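Local coordinates for uncharacterized protein PH0321 (Pyrococcus horikoshii, PDB 3BS4), which is of unknown function but carries a KaiC-like domain and was crystallised with an unidentified peptide bound to it, at residues S43-K47 against S48-V52; G72-V75 against I76-L79; L133-F136 against E137-L141. All coordinates share one frame; numbering follows the deposited sequence.

Interaction 1: S43-K47 against S48-V52; sequences SRKLK and SDNLV
Lys-45 O takes two donors from Asn-50, and this double grip closes the end of the helix. Asn-50 N reaches it at 3.2 Å, lying nearly along the C=O axis. Asn-50 ND2 also sits 3.2 Å from Lys-45 O, but comes in the carbonyl plane on a lone pair, with the oxygen 15° out of the amide plane. CG of Asn-50 stands beside its own backbone N (chi1 -69°), which brings the amide to the same oxygen as the N-H; the other end of the amide, OD1, is held by Glu-140 N. One residue earlier, Asp-49 N donates to Leu-46 O, the next carbonyl along the helix, at 3.0 Å from well above the carbonyl plane. With Asp-49 at positive phi, these two backbone bonds make a Schellman motif, and Asp-49 is its C-prime residue. A water bridges Leu-46 O and Asn-50 O, donating a hydrogen bond to each. The bond from Ser-48 N to Arg-44 O is weak, its N-H...O angle only 132°.

Packing takes over beyond the turn. CD2 of Leu-46 meets CG2 of Val-52 at 3.7 Å, the two side chains crossing at about a right angle, so the last helical turn rests on the start of the strand. The charged ends have partners beyond the turn: Arg-44 and Lys-45 pair with Glu-6, and Asp-49 with Arg-83 and Arg-139. This is the connection from helix 34-47 into strand 51-56, which lies between strands 84-87 and 141-146 of the central sheet, with Tyr-78 of helix 75-80 against Leu-46 and Lys-47.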
ATOM      1  N   SER A  43       0.846  -0.993  10.366  1.00 19.36           N
ATOM      2  CA  SER A  43       0.887  -0.624  11.778  1.00 20.27           C
ATOM      3  C   SER A  43       2.279  -0.895  12.369  1.00 20.54           C
ATOM      4  O   SER A  43       2.774  -0.109  13.190  1.00 21.38           O
ATOM      5  CB  SER A  43      -0.201  -1.355  12.569  1.00 20.46           C
ATOM      6  OG  SER A  43       0.119  -2.721  12.760  1.00 22.08           O
ATOM      7  N   ARG A  44       2.925  -1.976  11.942  1.00 20.62           N
ATOM      8  CA  ARG A  44       4.248  -2.324  12.470  1.00 21.85           C
ATOM      9  C   ARG A  44       5.324  -1.365  11.977  1.00 21.45           C
ATOM     10  O   ARG A  44       6.234  -1.030  12.729  1.00 22.55           O
ATOM     11  CB  ARG A  44       4.622  -3.764  12.119  1.00 22.53           C
ATOM     12  CG  ARG A  44       3.778  -4.805  12.839  1.00 25.75           C
ATOM     13  CD  ARG A  44       4.481  -5.292  14.094  1.00 33.72           C
ATOM     14  NE  ARG A  44       5.782  -5.878  13.761  1.00 38.03           N
ATOM     15  CZ  ARG A  44       6.479  -6.684  14.559  1.00 41.34           C
ATOM     16  NH1 ARG A  44       6.003  -7.025  15.750  1.00 42.40           N
ATOM     17  NH2 ARG A  44       7.652  -7.161  14.157  1.00 42.84           N
ATOM     18  N   LYS A  45       5.215  -0.913  10.726  1.00 21.13           N
ATOM     19  CA  LYS A  45       6.203   0.029  10.193  1.00 20.52           C
ATOM     20  C   LYS A  45       6.080   1.381  10.897  1.00 21.10           C
ATOM     21  O   LYS A  45       7.096   2.034  11.180  1.00 21.87           O
ATOM     22  CB  LYS A  45       6.073   0.186   8.668  1.00 20.36           C
ATOM     23  CG  LYS A  45       6.300  -1.107   7.894  1.00 20.48           C
ATOM     24  CD  LYS A  45       7.663  -1.699   8.201  1.00 22.02           C
ATOM     25  CE  LYS A  45       8.058  -2.805   7.234  1.00 24.77           C
ATOM     26  NZ  LYS A  45       9.337  -3.456   7.664  1.00 24.59           N
ATOM     27  N   LEU A  46       4.842   1.780  11.191  1.00 20.39           N
ATOM     28  CA  LEU A  46       4.592   3.021  11.927  1.00 21.32           C
ATOM     29  C   LEU A  46       5.112   2.916  13.356  1.00 21.92           C
ATOM     30  O   LEU A  46       5.790   3.835  13.842  1.00 22.32           O
ATOM     31  CB  LEU A  46       3.110   3.354  11.947  1.00 21.96           C
ATOM     32  CG  LEU A  46       2.533   4.020  10.699  1.00 22.88           C
ATOM     33  CD1 LEU A  46       1.009   4.037  10.767  1.00 25.57           C
ATOM     34  CD2 LEU A  46       3.112   5.430  10.550  1.00 24.05           C
ATOM     35  N   LYS A  47       4.812   1.798  14.014  1.00 22.59           N
ATOM     36  CA  LYS A  47       5.176   1.633  15.436  1.00 23.56           C
ATOM     37  C   LYS A  47       6.679   1.510  15.627  1.00 23.93           C
ATOM     38  O   LYS A  47       7.183   1.735  16.734  1.00 25.08           O
ATOM     39  CB  LYS A  47       4.476   0.417  16.055  1.00 23.72           C
ATOM     40  CG  LYS A  47       3.043   0.653  16.376  1.00 24.34           C
ATOM     41  CD  LYS A  47       2.392  -0.664  16.770  1.00 27.73           C
ATOM     42  CE  LYS A  47       0.965  -0.479  17.172  1.00 28.51           C
ATOM     43  NZ  LYS A  47       0.331  -1.803  17.438  1.00 30.84           N
ATOM     44  N   SER A  48       7.391   1.162  14.558  1.00 23.71           N
ATOM     45  CA  SER A  48       8.846   1.052  14.581  0.50 23.97           C
ATOM     46  C   SER A  48       9.538   2.357  14.162  1.00 23.61           C
ATOM     47  O   SER A  48      10.731   2.366  13.829  1.00 24.37           O
ATOM     48  CB  SER A  48       9.298  -0.116  13.703  0.50 23.86           C
ATOM     49  OG  SER A  48       8.794  -1.333  14.210  0.50 24.24           O
ATOM     50  N   ASP A  49       8.780   3.450  14.169  1.00 23.64           N
ATOM     51  CA  ASP A  49       9.282   4.810  13.911  1.00 23.86           C
ATOM     52  C   ASP A  49       9.854   5.029  12.507  1.00 23.36           C
ATOM     53  O   ASP A  49      10.846   5.725  12.335  1.00 24.77           O
ATOM     54  CB  ASP A  49      10.307   5.234  14.987  1.00 24.57           C
ATOM     55  CG  ASP A  49      10.507   6.742  15.052  1.00 25.97           C
ATOM     56  OD1 ASP A  49       9.503   7.487  15.063  1.00 30.03           O
ATOM     57  OD2 ASP A  49      11.676   7.186  15.117  1.00 27.99           O
ATOM     58  N   ASN A  50       9.234   4.420  11.500  1.00 21.99           N
ATOM     59  CA  ASN A  50       9.615   4.682  10.116  1.00 20.68           C
ATOM     60  C   ASN A  50       8.735   5.769   9.538  1.00 19.86           C
ATOM     61  O   ASN A  50       7.776   6.184  10.178  1.00 21.55           O
ATOM     62  CB  ASN A  50       9.491   3.390   9.299  1.00 20.86           C
ATOM     63  CG  ASN A  50      10.526   2.379   9.706  1.00 22.52           C
ATOM     64  OD1 ASN A  50      11.713   2.584   9.482  1.00 25.15           O
ATOM     65  ND2 ASN A  50      10.087   1.288  10.335  1.00 26.14           N
ATOM     66  N   LEU A  51       9.070   6.239   8.340  1.00 18.67           N
ATOM     67  CA  LEU A  51       8.223   7.205   7.652  1.00 18.19           C
ATOM     68  C   LEU A  51       7.264   6.457   6.739  1.00 18.23           C
ATOM     69  O   LEU A  51       7.667   5.499   6.095  1.00 17.91           O
ATOM     70  CB  LEU A  51       9.068   8.164   6.835  1.00 18.42           C
ATOM     71  CG  LEU A  51      10.107   8.967   7.638  1.00 18.32           C
ATOM     72  CD1 LEU A  51      10.859   9.861   6.682  1.00 19.81           C
ATOM     73  CD2 LEU A  51       9.477   9.759   8.779  1.00 22.07           C
ATOM     74  N   VAL A  52       6.008   6.886   6.709  1.00 17.91           N
ATOM     75  CA  VAL A  52       5.005   6.180   5.915  1.00 17.59           C
ATOM     76  C   VAL A  52       4.195   7.198   5.152  1.00 17.93           C
ATOM     77  O   VAL A  52       3.747   8.188   5.728  1.00 17.98           O
ATOM     78  CB  VAL A  52       4.103   5.332   6.828  1.00 17.66           C
ATOM     79  CG1 VAL A  52       2.927   4.731   6.040  1.00 20.39           C
ATOM     80  CG2 VAL A  52       4.929   4.221   7.511  1.00 17.81           C
TER
HETATM   81  O   HOH W   1       6.499   6.176  12.688  1.00 23.13           O

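Interaction 2: G72-V75 against I76-L79; sequences GVDV and IKYL
Asp-74 and Lys-77 make the charged part of this contact. The aspartate side chain crosses the lysine chain at a slant: Asp-74 OD2 is 3.1 Å from Lys-77 CE and forms a salt bridge with Lys-77 NZ at 3.4 Å. The lysine bends at its last torsion (chi4 -44°), which turns the ammonium back towards OD2, while Asp-74 CG also rests on Lys-77 CG at 3.4 Å. Both groups sit at the start of a helix, whose N-terminal end would probably favour the negative charge.

Among the backbone bonds, Leu-79 N to Val-75 O is the firm one at 2.9 Å. The bonds to Asp-74 O from Lys-77 N and Tyr-78 N are weak, and the same oxygen comes to the edge of the Tyr-78 ring near CD2. At the far end of the tyrosine, a water in the ring plane is 2.6 Å from Tyr-78 OH and donates to Gly-72 O. Asp-74 is the N-cap residue of helix 75-80, and Gly-72, at positive phi, is the C-prime residue of the Schellman motif that ends helix 61-70; a single short linker therefore closes one helix and opens the next.

The apolar contacts run along the linker and the first turn. Val-73 CG1 lies 3.7 Å from Tyr-78 CE2, the two side chains at about a right angle. Val-75 CG1 and Leu-79 CD1, also 3.7 Å apart, lie side by side and point the same way, both against Leu-84 of strand 84-87.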
ATOM      1  N   GLY A  72      -3.819  -0.251  17.314  1.00 27.01           N
ATOM      2  CA  GLY A  72      -3.062   0.519  18.311  1.00 27.17           C
ATOM      3  C   GLY A  72      -2.312   1.716  17.742  1.00 27.04           C
ATOM      4  O   GLY A  72      -1.324   2.190  18.330  1.00 26.92           O
ATOM      5  N   VAL A  73      -2.790   2.211  16.597  1.00 26.27           N
ATOM      6  CA  VAL A  73      -2.199   3.361  15.917  1.00 25.92           C
ATOM      7  C   VAL A  73      -3.178   4.519  15.975  1.00 25.66           C
ATOM      8  O   VAL A  73      -4.291   4.431  15.458  1.00 25.82           O
ATOM      9  CB  VAL A  73      -1.864   3.044  14.433  1.00 25.77           C
ATOM     10  CG1 VAL A  73      -1.442   4.317  13.680  1.00 25.90           C
ATOM     11  CG2 VAL A  73      -0.776   1.985  14.355  1.00 25.88           C
ATOM     12  N   ASP A  74      -2.752   5.597  16.620  1.00 26.26           N
ATOM     13  CA  ASP A  74      -3.522   6.823  16.651  1.00 26.66           C
ATOM     14  C   ASP A  74      -3.032   7.706  15.507  1.00 26.19           C
ATOM     15  O   ASP A  74      -1.991   8.356  15.607  1.00 26.72           O
ATOM     16  CB  ASP A  74      -3.340   7.514  18.010  1.00 27.54           C
ATOM     17  CG  ASP A  74      -4.210   8.747  18.169  1.00 31.17           C
ATOM     18  OD1 ASP A  74      -4.683   9.310  17.155  1.00 34.93           O
ATOM     19  OD2 ASP A  74      -4.411   9.173  19.327  1.00 35.30           O
ATOM     20  N   VAL A  75      -3.787   7.708  14.410  1.00 25.77           N
ATOM     21  CA  VAL A  75      -3.366   8.377  13.184  1.00 25.18           C
ATOM     22  C   VAL A  75      -2.998   9.855  13.403  1.00 25.54           C
ATOM     23  O   VAL A  75      -1.971  10.307  12.901  1.00 25.38           O
ATOM     24  CB  VAL A  75      -4.413   8.209  12.065  1.00 24.87           C
ATOM     25  CG1 VAL A  75      -4.125   9.124  10.878  1.00 24.96           C
ATOM     26  CG2 VAL A  75      -4.448   6.750  11.599  1.00 24.71           C
ATOM     27  N   ILE A  76      -3.821  10.595  14.146  1.00 26.41           N
ATOM     28  CA  ILE A  76      -3.553  12.028  14.385  1.00 27.30           C
ATOM     29  C   ILE A  76      -2.169  12.292  14.976  1.00 26.66           C
ATOM     30  O   ILE A  76      -1.495  13.249  14.579  1.00 26.66           O
ATOM     31  CB  ILE A  76      -4.591  12.687  15.324  1.00 28.52           C
ATOM     32  CG1 ILE A  76      -5.958  11.986  15.221  1.00 31.12           C
ATOM     33  CG2 ILE A  76      -4.642  14.205  15.084  1.00 28.89           C
ATOM     34  CD1 ILE A  76      -7.037  12.707  14.444  1.00 33.96           C
ATOM     35  N   LYS A  77      -1.749  11.452  15.918  1.00 26.17           N
ATOM     36  CA  LYS A  77      -0.436  11.594  16.558  1.00 26.25           C
ATOM     37  C   LYS A  77       0.704  11.399  15.561  1.00 25.26           C
ATOM     38  O   LYS A  77       1.683  12.126  15.581  1.00 24.99           O
ATOM     39  CB  LYS A  77      -0.274  10.599  17.710  1.00 26.99           C
ATOM     40  CG  LYS A  77      -1.403  10.654  18.717  1.00 30.96           C
ATOM     41  CD  LYS A  77      -0.981  10.157  20.089  1.00 35.17           C
ATOM     42  CE  LYS A  77      -2.114  10.331  21.101  1.00 37.41           C
ATOM     43  NZ  LYS A  77      -2.785  11.661  20.978  1.00 39.99           N
ATOM     44  N   TYR A  78       0.579  10.390  14.697  1.00 23.82           N
ATOM     45  CA  TYR A  78       1.613  10.147  13.700  1.00 22.38           C
ATOM     46  C   TYR A  78       1.612  11.236  12.643  1.00 21.74           C
ATOM     47  O   TYR A  78       2.662  11.585  12.111  1.00 21.25           O
ATOM     48  CB  TYR A  78       1.433   8.771  13.050  1.00 22.65           C
ATOM     49  CG  TYR A  78       1.854   7.631  13.953  1.00 22.45           C
ATOM     50  CD1 TYR A  78       3.174   7.210  14.003  1.00 23.86           C
ATOM     51  CD2 TYR A  78       0.925   6.984  14.766  1.00 23.22           C
ATOM     52  CE1 TYR A  78       3.567   6.166  14.844  1.00 24.67           C
ATOM     53  CE2 TYR A  78       1.305   5.947  15.600  1.00 25.41           C
ATOM     54  CZ  TYR A  78       2.623   5.546  15.635  1.00 24.81           C
ATOM     55  OH  TYR A  78       3.005   4.506  16.461  1.00 26.29           O
ATOM     56  N   LEU A  79       0.438  11.772  12.330  1.00 21.53           N
ATOM     57  CA  LEU A  79       0.354  12.898  11.407  1.00 22.52           C
ATOM     58  C   LEU A  79       1.027  14.139  11.994  1.00 23.65           C
ATOM     59  O   LEU A  79       1.866  14.772  11.347  1.00 23.31           O
ATOM     60  CB  LEU A  79      -1.103  13.209  11.051  1.00 22.68           C
ATOM     61  CG  LEU A  79      -1.856  12.216  10.158  1.00 23.54           C
ATOM     62  CD1 LEU A  79      -3.310  12.645  10.104  1.00 25.98           C
ATOM     63  CD2 LEU A  79      -1.292  12.179   8.733  1.00 24.10           C
TER
HETATM   64  O   HOH W   2       1.191   3.365  17.962  1.00 37.11           O

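Interaction 3: L133-F136 against E137-L141; sequences LNLF and EGREL
Arg-139 runs alongside Leu-135, and its side chain can be followed atom by atom along the carbonyl it ends on. CB has two backbone oxygens near it, Phe-136 O at 3.6 Å and Leu-135 O slightly farther. CG stays near the latter, and CD comes to 3.2 Å from Leu-135 O. The chain is extended from CG to NE, and then chi4 (87°) swings the guanidinium round so that NH1 turns back to the same oxygen. NH1 donates to Leu-135 O at 3.0 Å, with an N-H...O angle of 159°; the oxygen is met at the edge of the guanidinium, near its plane, although the donor is tilted 27° from the carbonyl plane. The same NH1 touches Leu-135 CD2 at 3.5 Å, the two side chains pointing the same way. NH2 continues to a salt bridge with Asp-49.

Arg-139 N donates to Phe-136 O at 3.0 Å, closing a type II beta turn in which Gly-138 takes the positive phi at the third position. A water donates to both Asn-134 O and Glu-137 O, spanning the start of the loop, where Asn-134 ND2 lies against Glu-137 CB. Farther along, Leu-141 CD2 meets the edge of the Phe-136 ring at CE1, 4.0 Å away.

With the guanidinium gone, as in an alanine here, Leu-135 O would probably lose its side-chain donor and Asp-49 one of its two arginine partners. One guanidinium thus serves two kinds of acceptor, a neutral carbonyl within the loop and a carboxylate beyond it, so the surface turn is tied by charge as well as by backbone bonding.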
ATOM      1  N   LEU A 133      13.333  18.510   8.026  1.00 16.92           N
ATOM      2  CA  LEU A 133      13.407  18.116   9.428  1.00 17.06           C
ATOM      3  C   LEU A 133      14.452  17.035   9.703  1.00 17.89           C
ATOM      4  O   LEU A 133      14.643  16.627  10.861  1.00 18.40           O
ATOM      5  CB  LEU A 133      12.019  17.700   9.930  1.00 16.80           C
ATOM      6  CG  LEU A 133      10.880  18.715   9.758  1.00 17.33           C
ATOM      7  CD1 LEU A 133       9.552  18.168  10.349  1.00 17.67           C
ATOM      8  CD2 LEU A 133      11.198  20.093  10.415  1.00 18.42           C
ATOM      9  N   ASN A 134      15.114  16.581   8.636  1.00 18.12           N
ATOM     10  CA  ASN A 134      16.120  15.496   8.692  1.00 19.03           C
ATOM     11  C   ASN A 134      15.539  14.178   9.201  1.00 19.34           C
ATOM     12  O   ASN A 134      16.191  13.419   9.936  1.00 19.16           O
ATOM     13  CB  ASN A 134      17.371  15.898   9.508  1.00 19.01           C
ATOM     14  CG  ASN A 134      18.535  14.953   9.276  1.00 21.18           C
ATOM     15  OD1 ASN A 134      18.880  14.646   8.130  1.00 26.28           O
ATOM     16  ND2 ASN A 134      19.130  14.465  10.355  1.00 21.98           N
ATOM     17  N   LEU A 135      14.302  13.899   8.798  1.00 18.83           N
ATOM     18  CA  LEU A 135      13.614  12.737   9.325  1.00 19.34           C
ATOM     19  C   LEU A 135      13.929  11.460   8.559  1.00 19.18           C
ATOM     20  O   LEU A 135      13.599  10.387   9.048  1.00 19.12           O
ATOM     21  CB  LEU A 135      12.100  12.961   9.419  1.00 19.19           C
ATOM     22  CG  LEU A 135      11.668  13.934  10.523  1.00 20.21           C
ATOM     23  CD1 LEU A 135      10.191  14.256  10.408  1.00 21.32           C
ATOM     24  CD2 LEU A 135      11.999  13.373  11.918  1.00 23.32           C
ATOM     25  N   PHE A 136      14.553  11.550   7.385  1.00 19.77           N
ATOM     26  CA  PHE A 136      14.947  10.318   6.688  1.00 21.18           C
ATOM     27  C   PHE A 136      16.070   9.592   7.421  1.00 22.73           C
ATOM     28  O   PHE A 136      16.171   8.366   7.370  1.00 22.69           O
ATOM     29  CB  PHE A 136      15.386  10.573   5.251  1.00 20.98           C
ATOM     30  CG  PHE A 136      14.274  10.976   4.319  1.00 20.17           C
ATOM     31  CD1 PHE A 136      13.399  10.018   3.782  1.00 21.16           C
ATOM     32  CD2 PHE A 136      14.138  12.292   3.920  1.00 19.29           C
ATOM     33  CE1 PHE A 136      12.401  10.399   2.882  1.00 21.23           C
ATOM     34  CE2 PHE A 136      13.150  12.674   3.022  1.00 21.79           C
ATOM     35  CZ  PHE A 136      12.281  11.722   2.508  1.00 20.51           C
ATOM     36  N   GLU A 137      16.910  10.359   8.115  1.00 24.08           N
ATOM     37  CA  GLU A 137      18.068   9.801   8.804  1.00 25.81           C
ATOM     38  C   GLU A 137      17.689   8.703   9.789  1.00 24.66           C
ATOM     39  O   GLU A 137      16.917   8.935  10.707  1.00 24.99           O
ATOM     40  CB  GLU A 137      18.826  10.924   9.513  1.00 27.15           C
ATOM     41  CG  GLU A 137      19.768  10.453  10.620  1.00 32.19           C
ATOM     42  CD  GLU A 137      20.949   9.662  10.093  1.00 38.18           C
ATOM     43  OE1 GLU A 137      21.533  10.072   9.061  1.00 41.05           O
ATOM     44  OE2 GLU A 137      21.293   8.627  10.721  1.00 42.04           O
ATOM     45  N   GLY A 138      18.231   7.503   9.568  1.00 25.07           N
ATOM     46  CA  GLY A 138      18.007   6.357  10.452  1.00 24.93           C
ATOM     47  C   GLY A 138      16.636   5.713  10.309  1.00 25.13           C
ATOM     48  O   GLY A 138      16.272   4.839  11.096  1.00 26.61           O
ATOM     49  N   ARG A 139      15.882   6.152   9.300  1.00 24.04           N
ATOM     50  CA  ARG A 139      14.536   5.634   9.045  1.00 23.76           C
ATOM     51  C   ARG A 139      14.432   5.049   7.657  1.00 23.13           C
ATOM     52  O   ARG A 139      15.238   5.351   6.772  1.00 23.95           O
ATOM     53  CB  ARG A 139      13.483   6.733   9.202  1.00 23.23           C
ATOM     54  CG  ARG A 139      13.271   7.118  10.628  1.00 24.27           C
ATOM     55  CD  ARG A 139      12.146   8.111  10.804  1.00 23.44           C
ATOM     56  NE  ARG A 139      12.051   8.469  12.213  1.00 23.38           N
ATOM     57  CZ  ARG A 139      12.758   9.443  12.779  1.00 25.49           C
ATOM     58  NH1 ARG A 139      13.567  10.194  12.038  1.00 24.15           N
ATOM     59  NH2 ARG A 139      12.639   9.675  14.089  1.00 26.24           N
ATOM     60  N   GLU A 140      13.455   4.160   7.495  1.00 22.22           N
ATOM     61  CA  GLU A 140      13.033   3.722   6.175  1.00 22.14           C
ATOM     62  C   GLU A 140      11.734   4.431   5.797  1.00 20.38           C
ATOM     63  O   GLU A 140      10.942   4.793   6.668  1.00 20.05           O
ATOM     64  CB  GLU A 140      12.851   2.203   6.139  1.00 22.38           C
ATOM     65  CG  GLU A 140      14.159   1.425   6.153  1.00 26.10           C
ATOM     66  CD  GLU A 140      15.032   1.680   4.936  1.00 29.13           C
ATOM     67  OE1 GLU A 140      14.506   2.009   3.843  1.00 30.83           O
ATOM     68  OE2 GLU A 140      16.271   1.542   5.066  1.00 31.67           O
ATOM     69  N   LEU A 141      11.544   4.639   4.490  1.00 20.54           N
ATOM     70  CA  LEU A 141      10.307   5.201   3.953  1.00 19.99           C
ATOM     71  C   LEU A 141       9.499   4.098   3.288  1.00 18.53           C
ATOM     72  O   LEU A 141      10.020   3.334   2.464  1.00 18.12           O
ATOM     73  CB  LEU A 141      10.590   6.311   2.933  1.00 20.40           C
ATOM     74  CG  LEU A 141       9.395   6.923   2.190  1.00 21.18           C
ATOM     75  CD1 LEU A 141       8.403   7.611   3.138  1.00 22.05           C
ATOM     76  CD2 LEU A 141       9.879   7.888   1.098  1.00 21.70           C
TER
HETATM   77  O   HOH W   3      16.379  11.249  11.661  1.00 34.34           O

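In the fold
The three contacts follow one another along the chain without overlap. Interaction 1 joins helix 34-47 to strand 51-56, interaction 2 leads from helix 61-70 into helix 75-80, and interaction 3 is the loop between helix 115-132 and strand 141-146. Interaction 1 is the hub: its centre lies about 10 Å from that of interaction 2 and about 12 Å from that of interaction 3, and it touches both. Interactions 2 and 3 stay apart, their nearest atoms about 8 Å from each other. Strands 51-56 and 141-146 are parallel neighbours in the sheet, so interactions 1 and 3 enter it side by side; in interaction 3, Leu-141 also packs on an aromatic side chain of the bound peptide.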